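Local coordinates for protein pyruvate kinase (Pseudomonas aeruginosa, PDB 6QXL) that probably catalyses the last step of glycolysis, transferring the phosphoryl group of phosphoenolpyruvate to ADP to give pyruvate and ATP, at residues 234-248 and 267-281. Sequence-based numbering, arbitrary orientation.
Sequences LDGLIRASDAVMVAR and IILHARRNNKVVITA
Asp235 and His270 meet because both swing their first side-chain bond to the position beside the backbone N (chi1 -74° and -75°), which brings carboxylate and ring together between helices 234-239 and 267-273. His270 ND1 donates to Asp235 OD1 at 2.7 Å, and the oxygen accepts through its syn lone pair. An aspartate suits this partly exposed site, since its short arm holds the carboxylate at the ring edge; its charge probably also favours a protonated imidazole. One turn on, the amide of Asn274 bridges two partners: OD1 takes a weak bond from Arg239 NE, while ND2 turns back to His270 O at 2.8 Å and so helps fix the amide. Between these polar pairs, Ile238 offers both branches, CD1 reaching His270 CB and CG2 resting 3.7 Å from Lys276 CG. Lys276, bent at chi2 (-55°), passes its aliphatic part slantwise across Ile238 and brings NZ to Ser241 O in a weak bond; water joins the same ammonium to Arg239 O.

Strands 243-247 and 277-281 are neighbours in the eight-stranded TIM barrel of pyruvate kinase, linked by a beta-alpha-beta crossover whose main helix is 260-273, after the shorter helix 248-255. Their parallel pairing alternates donors and acceptors: Val244 N binds Val277 O at 2.8 Å and Val244 O receives Ile279 N, then Val246 N binds Ile279 O. Branched valines suit the layer between strands and helices: Val244 CG2 touches Val278 CG2 at 3.6 Å and Ala271 CB, whose small methyl lets the helix come close, while Val246 CG2 lies 3.7 Å from Ile267 CG2. On the barrel's inner face, Met245 CG touches Ala281 CB, the flexible methionine lying near the bound malonate. Beyond Val246, Arg248 NE donates to Ala281 O at 3.0 Å, and its NH2 forms a salt bridge with Asp301.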
ATOM      1  N   LEU A 234     -27.519   4.988  -6.418  1.00 46.21           N
ATOM      2  CA  LEU A 234     -26.642   5.977  -7.025  1.00 42.42           C
ATOM      3  C   LEU A 234     -26.002   5.448  -8.303  1.00 43.64           C
ATOM      4  O   LEU A 234     -26.066   6.094  -9.340  1.00 53.75           O
ATOM      5  CB  LEU A 234     -25.564   6.387  -6.023  1.00 42.67           C
ATOM      6  CG  LEU A 234     -24.537   7.394  -6.518  1.00 43.06           C
ATOM      7  CD1 LEU A 234     -25.192   8.728  -6.832  1.00 43.96           C
ATOM      8  CD2 LEU A 234     -23.437   7.563  -5.517  1.00 42.00           C
ATOM      9  N   ASP A 235     -25.395   4.274  -8.227  1.00 47.58           N
ATOM     10  CA  ASP A 235     -24.703   3.701  -9.389  1.00 50.91           C
ATOM     11  C   ASP A 235     -25.660   3.434 -10.557  1.00 50.41           C
ATOM     12  O   ASP A 235     -25.295   3.602 -11.725  1.00 48.31           O
ATOM     13  CB  ASP A 235     -23.930   2.423  -9.004  1.00 56.47           C
ATOM     14  CG  ASP A 235     -22.646   2.710  -8.205  1.00 62.50           C
ATOM     15  OD1 ASP A 235     -22.445   3.856  -7.756  1.00 63.64           O
ATOM     16  OD2 ASP A 235     -21.823   1.785  -8.007  1.00 66.86           O
ATOM     17  N   GLY A 236     -26.895   3.051 -10.240  1.00 47.86           N
ATOM     18  CA  GLY A 236     -27.908   2.858 -11.267  1.00 49.87           C
ATOM     19  C   GLY A 236     -28.191   4.138 -12.012  1.00 49.59           C
ATOM     20  O   GLY A 236     -28.219   4.171 -13.241  1.00 53.35           O
ATOM     21  N   LEU A 237     -28.378   5.202 -11.250  1.00 46.21           N
ATOM     22  CA  LEU A 237     -28.635   6.513 -11.825  1.00 48.24           C
ATOM     23  C   LEU A 237     -27.456   7.026 -12.627  1.00 40.80           C
ATOM     24  O   LEU A 237     -27.627   7.591 -13.700  1.00 37.74           O
ATOM     25  CB  LEU A 237     -28.993   7.465 -10.699  1.00 54.76           C
ATOM     26  CG  LEU A 237     -29.543   8.839 -10.986  1.00 62.70           C
ATOM     27  CD1 LEU A 237     -30.597   8.804 -12.077  1.00 63.06           C
ATOM     28  CD2 LEU A 237     -30.138   9.318  -9.662  1.00 67.96           C
ATOM     29  N   ILE A 238     -26.254   6.802 -12.131  1.00 40.32           N
ATOM     30  CA  ILE A 238     -25.044   7.224 -12.841  1.00 43.67           C
ATOM     31  C   ILE A 238     -24.911   6.479 -14.171  1.00 47.41           C
ATOM     32  O   ILE A 238     -24.596   7.077 -15.192  1.00 53.51           O
ATOM     33  CB  ILE A 238     -23.792   7.015 -11.971  1.00 42.30           C
ATOM     34  CG1 ILE A 238     -23.769   8.028 -10.837  1.00 43.42           C
ATOM     35  CG2 ILE A 238     -22.523   7.142 -12.793  1.00 43.81           C
ATOM     36  CD1 ILE A 238     -22.643   7.876  -9.850  1.00 45.55           C
ATOM     37  N   ARG A 239     -25.142   5.180 -14.151  1.00 52.39           N
ATOM     38  CA  ARG A 239     -24.926   4.367 -15.359  1.00 55.28           C
ATOM     39  C   ARG A 239     -25.888   4.704 -16.474  1.00 49.63           C
ATOM     40  O   ARG A 239     -25.540   4.558 -17.637  1.00 48.52           O
ATOM     41  CB  ARG A 239     -25.003   2.880 -15.051  1.00 54.05           C
ATOM     42  CG  ARG A 239     -23.735   2.390 -14.460  1.00 57.20           C
ATOM     43  CD  ARG A 239     -23.706   0.894 -14.398  1.00 58.30           C
ATOM     44  NE  ARG A 239     -22.960   0.487 -13.224  1.00 60.12           N
ATOM     45  CZ  ARG A 239     -23.479   0.040 -12.075  1.00 62.18           C
ATOM     46  NH1 ARG A 239     -24.794   0.010 -11.859  1.00 58.76           N
ATOM     47  NH2 ARG A 239     -22.650  -0.296 -11.092  1.00 64.50           N
ATOM     48  N   ALA A 240     -27.060   5.197 -16.102  1.00 49.32           N
ATOM     49  CA  ALA A 240     -28.062   5.638 -17.059  1.00 45.40           C
ATOM     50  C   ALA A 240     -27.804   7.021 -17.629  1.00 42.36           C
ATOM     51  O   ALA A 240     -28.621   7.508 -18.388  1.00 47.40           O
ATOM     52  CB  ALA A 240     -29.444   5.609 -16.398  1.00 44.80           C
ATOM     53  N   SER A 241     -26.716   7.673 -17.242  1.00 45.41           N
ATOM     54  CA  SER A 241     -26.452   9.042 -17.665  1.00 43.55           C
ATOM     55  C   SER A 241     -25.123   9.117 -18.376  1.00 43.00           C
ATOM     56  O   SER A 241     -24.388   8.154 -18.440  1.00 46.06           O
ATOM     57  CB  SER A 241     -26.441   9.993 -16.473  1.00 44.82           C
ATOM     58  OG  SER A 241     -27.462   9.666 -15.541  1.00 45.48           O
ATOM     59  N   ASP A 242     -24.845  10.269 -18.944  1.00 38.80           N
ATOM     60  CA  ASP A 242     -23.544  10.559 -19.497  1.00 38.75           C
ATOM     61  C   ASP A 242     -22.728  11.395 -18.543  1.00 40.13           C
ATOM     62  O   ASP A 242     -21.495  11.376 -18.592  1.00 40.08           O
ATOM     63  CB  ASP A 242     -23.704  11.280 -20.833  1.00 43.53           C
ATOM     64  CG  ASP A 242     -24.593  10.516 -21.787  1.00 50.14           C
ATOM     65  OD1 ASP A 242     -24.302   9.340 -22.069  1.00 58.48           O
ATOM     66  OD2 ASP A 242     -25.608  11.066 -22.223  1.00 53.96           O
ATOM     67  N   ALA A 243     -23.411  12.150 -17.680  1.00 42.56           N
ATOM     68  CA  ALA A 243     -22.757  13.010 -16.712  1.00 38.76           C
ATOM     69  C   ALA A 243     -23.660  13.170 -15.515  1.00 37.56           C
ATOM     70  O   ALA A 243     -24.859  12.891 -15.598  1.00 41.03           O
ATOM     71  CB  ALA A 243     -22.450  14.348 -17.340  1.00 40.20           C
ATOM     72  N   VAL A 244     -23.073  13.572 -14.393  1.00 33.31           N
ATOM     73  CA  VAL A 244     -23.838  13.837 -13.186  1.00 34.35           C
ATOM     74  C   VAL A 244     -23.436  15.160 -12.591  1.00 37.00           C
ATOM     75  O   VAL A 244     -22.328  15.640 -12.814  1.00 38.32           O
ATOM     76  CB  VAL A 244     -23.699  12.732 -12.116  1.00 34.16           C
ATOM     77  CG1 VAL A 244     -24.120  11.386 -12.670  1.00 35.32           C
ATOM     78  CG2 VAL A 244     -22.291  12.659 -11.592  1.00 33.56           C
ATOM     79  N   MET A 245     -24.356  15.750 -11.838  1.00 36.31           N
ATOM     80  CA  MET A 245     -24.130  17.017 -11.161  1.00 36.52           C
ATOM     81  C   MET A 245     -24.391  16.825  -9.672  1.00 33.99           C
ATOM     82  O   MET A 245     -25.445  16.332  -9.281  1.00 32.71           O
ATOM     83  CB  MET A 245     -25.062  18.086 -11.717  1.00 40.10           C
ATOM     84  CG  MET A 245     -24.887  19.448 -11.079  1.00 43.35           C
ATOM     85  SD  MET A 245     -26.119  20.642 -11.503  1.00 51.97           S
ATOM     86  CE  MET A 245     -25.663  21.008 -13.223  1.00 55.43           C
ATOM     87  N   VAL A 246     -23.450  17.258  -8.850  1.00 36.22           N
ATOM     88  CA  VAL A 246     -23.637  17.294  -7.412  1.00 37.48           C
ATOM     89  C   VAL A 246     -24.388  18.580  -7.106  1.00 35.24           C
ATOM     90  O   VAL A 246     -23.805  19.652  -7.020  1.00 34.58           O
ATOM     91  CB  VAL A 246     -22.303  17.209  -6.642  1.00 39.84           C
ATOM     92  CG1 VAL A 246     -22.554  17.082  -5.151  1.00 40.46           C
ATOM     93  CG2 VAL A 246     -21.490  16.014  -7.114  1.00 39.66           C
ATOM     94  N   ALA A 247     -25.700  18.447  -6.977  1.00 34.38           N
ATOM     95  CA  ALA A 247     -26.582  19.605  -6.890  1.00 36.83           C
ATOM     96  C   ALA A 247     -26.821  19.917  -5.415  1.00 37.53           C
ATOM     97  O   ALA A 247     -27.829  19.509  -4.818  1.00 33.90           O
ATOM     98  CB  ALA A 247     -27.884  19.319  -7.601  1.00 37.02           C
ATOM     99  N   ARG A 248     -25.905  20.678  -4.831  1.00 35.24           N
ATOM    100  CA  ARG A 248     -25.817  20.706  -3.381  1.00 35.07           C
ATOM    101  C   ARG A 248     -26.925  21.498  -2.717  1.00 35.70           C
ATOM    102  O   ARG A 248     -27.196  21.272  -1.545  1.00 38.83           O
ATOM    103  CB  ARG A 248     -24.453  21.201  -2.928  1.00 34.57           C
ATOM    104  CG  ARG A 248     -23.349  20.299  -3.426  1.00 33.52           C
ATOM    105  CD  ARG A 248     -21.981  20.737  -2.957  1.00 30.57           C
ATOM    106  NE  ARG A 248     -21.742  22.140  -3.208  1.00 29.41           N
ATOM    107  CZ  ARG A 248     -20.608  22.764  -2.869  1.00 31.92           C
ATOM    108  NH1 ARG A 248     -19.609  22.097  -2.295  1.00 31.22           N
ATOM    109  NH2 ARG A 248     -20.460  24.061  -3.119  1.00 32.69           N
ATOM    110  N   ILE A 267     -20.100  10.718  -4.926  1.00 37.41           N
ATOM    111  CA  ILE A 267     -20.673  10.920  -6.248  1.00 35.02           C
ATOM    112  C   ILE A 267     -19.558  11.113  -7.287  1.00 32.24           C
ATOM    113  O   ILE A 267     -19.579  10.496  -8.342  1.00 27.54           O
ATOM    114  CB  ILE A 267     -21.624  12.119  -6.264  1.00 35.92           C
ATOM    115  CG1 ILE A 267     -22.865  11.853  -5.417  1.00 37.74           C
ATOM    116  CG2 ILE A 267     -22.043  12.442  -7.690  1.00 35.71           C
ATOM    117  CD1 ILE A 267     -23.607  13.112  -5.017  1.00 37.38           C
ATOM    118  N   ILE A 268     -18.589  11.967  -6.982  1.00 31.71           N
ATOM    119  CA  ILE A 268     -17.517  12.235  -7.924  1.00 29.96           C
ATOM    120  C   ILE A 268     -16.768  10.948  -8.236  1.00 31.60           C
ATOM    121  O   ILE A 268     -16.542  10.620  -9.402  1.00 35.62           O
ATOM    122  CB  ILE A 268     -16.564  13.303  -7.376  1.00 30.82           C
ATOM    123  CG1 ILE A 268     -17.256  14.651  -7.377  1.00 28.32           C
ATOM    124  CG2 ILE A 268     -15.287  13.360  -8.194  1.00 32.95           C
ATOM    125  CD1 ILE A 268     -16.566  15.695  -6.528  1.00 29.05           C
ATOM    126  N   LEU A 269     -16.402  10.209  -7.198  1.00 35.60           N
ATOM    127  CA  LEU A 269     -15.644   8.984  -7.384  1.00 34.59           C
ATOM    128  C   LEU A 269     -16.439   7.934  -8.171  1.00 34.24           C
ATOM    129  O   LEU A 269     -15.933   7.349  -9.125  1.00 34.13           O
ATOM    130  CB  LEU A 269     -15.217   8.429  -6.042  1.00 39.56           C
ATOM    131  CG  LEU A 269     -14.387   7.141  -6.088  1.00 44.38           C
ATOM    132  CD1 LEU A 269     -12.973   7.400  -6.650  1.00 45.64           C
ATOM    133  CD2 LEU A 269     -14.335   6.511  -4.706  1.00 39.90           C
ATOM    134  N   HIS A 270     -17.689   7.705  -7.790  1.00 34.70           N
ATOM    135  CA  HIS A 270     -18.482   6.703  -8.493  1.00 31.96           C
ATOM    136  C   HIS A 270     -18.731   7.106  -9.939  1.00 32.96           C
ATOM    137  O   HIS A 270     -18.709   6.262 -10.832  1.00 33.10           O
ATOM    138  CB  HIS A 270     -19.786   6.413  -7.758  1.00 36.01           C
ATOM    139  CG  HIS A 270     -19.603   5.581  -6.523  1.00 38.79           C
ATOM    140  ND1 HIS A 270     -20.545   4.690  -6.080  1.00 36.94           N
ATOM    141  CD2 HIS A 270     -18.567   5.498  -5.650  1.00 41.61           C
ATOM    142  CE1 HIS A 270     -20.121   4.118  -4.968  1.00 41.33           C
ATOM    143  NE2 HIS A 270     -18.921   4.593  -4.685  1.00 38.67           N
ATOM    144  N   ALA A 271     -18.923   8.394 -10.186  1.00 34.93           N
ATOM    145  CA  ALA A 271     -19.058   8.874 -11.558  1.00 34.54           C
ATOM    146  C   ALA A 271     -17.830   8.520 -12.377  1.00 33.19           C
ATOM    147  O   ALA A 271     -17.943   7.905 -13.450  1.00 39.33           O
ATOM    148  CB  ALA A 271     -19.312  10.366 -11.583  1.00 34.69           C
ATOM    149  N   ARG A 272     -16.654   8.870 -11.870  1.00 29.14           N
ATOM    150  CA  ARG A 272     -15.421   8.598 -12.603  1.00 28.50           C
ATOM    151  C   ARG A 272     -15.220   7.096 -12.821  1.00 32.75           C
ATOM    152  O   ARG A 272     -14.811   6.670 -13.896  1.00 35.67           O
ATOM    153  CB  ARG A 272     -14.212   9.208 -11.892  1.00 26.25           C
ATOM    154  CG  ARG A 272     -14.220  10.717 -11.833  1.00 25.05           C
ATOM    155  CD  ARG A 272     -13.145  11.309 -10.943  1.00 27.57           C
ATOM    156  NE  ARG A 272     -11.831  10.926 -11.385  1.00 28.92           N
ATOM    157  CZ  ARG A 272     -10.905  10.276 -10.675  1.00 30.22           C
ATOM    158  NH1 ARG A 272     -11.092   9.984  -9.388  1.00 30.51           N
ATOM    159  NH2 ARG A 272      -9.750   9.957 -11.265  1.00 31.34           N
ATOM    160  N   ARG A 273     -15.525   6.290 -11.819  1.00 36.61           N
ATOM    161  CA  ARG A 273     -15.371   4.844 -11.960  1.00 39.45           C
ATOM    162  C   ARG A 273     -16.244   4.274 -13.063  1.00 42.23           C
ATOM    163  O   ARG A 273     -15.809   3.359 -13.763  1.00 50.62           O
ATOM    164  CB  ARG A 273     -15.712   4.130 -10.681  1.00 43.43           C
ATOM    165  CG  ARG A 273     -14.655   4.268  -9.673  1.00 49.24           C
ATOM    166  CD  ARG A 273     -14.998   3.371  -8.527  1.00 52.39           C
ATOM    167  NE  ARG A 273     -13.913   3.493  -7.584  1.00 57.33           N
ATOM    168  CZ  ARG A 273     -13.979   3.177  -6.305  1.00 64.65           C
ATOM    169  NH1 ARG A 273     -15.117   2.725  -5.761  1.00 64.24           N
ATOM    170  NH2 ARG A 273     -12.899   3.395  -5.557  1.00 61.76           N
ATOM    171  N   ASN A 274     -17.440   4.827 -13.222  1.00 39.66           N
ATOM    172  CA  ASN A 274     -18.326   4.416 -14.304  1.00 39.26           C
ATOM    173  C   ASN A 274     -18.116   5.211 -15.601  1.00 36.98           C
ATOM    174  O   ASN A 274     -18.969   5.191 -16.468  1.00 37.75           O
ATOM    175  CB  ASN A 274     -19.781   4.517 -13.860  1.00 38.28           C
ATOM    176  CG  ASN A 274     -20.123   3.526 -12.797  1.00 38.61           C
ATOM    177  OD1 ASN A 274     -20.389   2.366 -13.100  1.00 43.79           O
ATOM    178  ND2 ASN A 274     -20.115   3.971 -11.550  1.00 36.39           N
ATOM    179  N   ASN A 275     -16.988   5.896 -15.723  1.00 32.63           N
ATOM    180  CA  ASN A 275     -16.631   6.611 -16.950  1.00 32.10           C
ATOM    181  C   ASN A 275     -17.626   7.681 -17.358  1.00 31.18           C
ATOM    182  O   ASN A 275     -17.931   7.835 -18.517  1.00 28.93           O
ATOM    183  CB  ASN A 275     -16.366   5.606 -18.075  1.00 33.92           C
ATOM    184  CG  ASN A 275     -15.221   4.657 -17.755  1.00 36.25           C
ATOM    185  OD1 ASN A 275     -14.191   5.075 -17.254  1.00 36.76           O
ATOM    186  ND2 ASN A 275     -15.370   3.405 -18.090  1.00 35.37           N
ATOM    187  N   LYS A 276     -18.108   8.427 -16.371  1.00 37.57           N
ATOM    188  CA  LYS A 276     -18.986   9.570 -16.592  1.00 39.58           C
ATOM    189  C   LYS A 276     -18.325  10.860 -16.160  1.00 39.08           C
ATOM    190  O   LYS A 276     -17.404  10.859 -15.360  1.00 39.81           O
ATOM    191  CB  LYS A 276     -20.282   9.397 -15.822  1.00 39.66           C
ATOM    192  CG  LYS A 276     -20.920   8.039 -16.006  1.00 45.69           C
ATOM    193  CD  LYS A 276     -21.155   7.698 -17.465  1.00 48.42           C
ATOM    194  CE  LYS A 276     -22.033   6.463 -17.571  1.00 52.35           C
ATOM    195  NZ  LYS A 276     -22.259   6.191 -19.008  1.00 56.12           N
ATOM    196  N   VAL A 277     -18.854  11.955 -16.678  1.00 41.15           N
ATOM    197  CA  VAL A 277     -18.387  13.307 -16.337  1.00 44.03           C
ATOM    198  C   VAL A 277     -19.126  13.762 -15.086  1.00 40.26           C
ATOM    199  O   VAL A 277     -20.279  13.384 -14.874  1.00 35.82           O
ATOM    200  CB  VAL A 277     -18.691  14.268 -17.501  1.00 48.01           C
ATOM    201  CG1 VAL A 277     -18.136  15.647 -17.237  1.00 48.38           C
ATOM    202  CG2 VAL A 277     -18.092  13.742 -18.784  1.00 48.06           C
ATOM    203  N   VAL A 278     -18.482  14.572 -14.259  1.00 40.91           N
ATOM    204  CA  VAL A 278     -19.139  15.065 -13.047  1.00 41.38           C
ATOM    205  C   VAL A 278     -18.913  16.545 -12.813  1.00 38.63           C
ATOM    206  O   VAL A 278     -17.797  17.030 -12.942  1.00 36.00           O
ATOM    207  CB  VAL A 278     -18.742  14.216 -11.811  1.00 43.66           C
ATOM    208  CG1 VAL A 278     -17.243  14.221 -11.573  1.00 44.37           C
ATOM    209  CG2 VAL A 278     -19.468  14.696 -10.567  1.00 43.55           C
ATOM    210  N   ILE A 279     -19.988  17.235 -12.457  1.00 40.31           N
ATOM    211  CA  ILE A 279     -19.993  18.664 -12.141  1.00 42.48           C
ATOM    212  C   ILE A 279     -20.315  18.877 -10.652  1.00 38.63           C
ATOM    213  O   ILE A 279     -21.230  18.262 -10.116  1.00 32.95           O
ATOM    214  CB  ILE A 279     -21.098  19.375 -12.940  1.00 46.52           C
ATOM    215  CG1 ILE A 279     -20.936  19.168 -14.450  1.00 46.28           C
ATOM    216  CG2 ILE A 279     -21.134  20.865 -12.629  1.00 51.37           C
ATOM    217  CD1 ILE A 279     -22.230  19.435 -15.200  1.00 48.79           C
ATOM    218  N   THR A 280     -19.580  19.765  -9.995  1.00 36.97           N
ATOM    219  CA  THR A 280     -19.888  20.182  -8.619  1.00 37.66           C
ATOM    220  C   THR A 280     -20.529  21.567  -8.667  1.00 39.60           C
ATOM    221  O   THR A 280     -20.026  22.447  -9.358  1.00 38.82           O
ATOM    222  CB  THR A 280     -18.620  20.221  -7.756  1.00 39.24           C
ATOM    223  OG1 THR A 280     -18.016  18.927  -7.740  1.00 44.12           O
ATOM    224  CG2 THR A 280     -18.936  20.600  -6.323  1.00 44.18           C
ATOM    225  N   ALA A 281     -21.628  21.761  -7.938  1.00 40.09           N
ATOM    226  CA  ALA A 281     -22.432  22.987  -8.083  1.00 38.09           C
ATOM    227  C   ALA A 281     -22.966  23.571  -6.785  1.00 37.77           C
ATOM    228  O   ALA A 281     -23.020  22.900  -5.758  1.00 36.18           O
ATOM    229  CB  ALA A 281     -23.603  22.735  -9.019  1.00 37.52           C
TER
HETATM  230  O   HOH W   1     -23.267   3.129 -18.671  1.00 51.89           O
HETATM  231  O   HOH W   2     -21.862   8.153 -21.567  1.00 36.43           O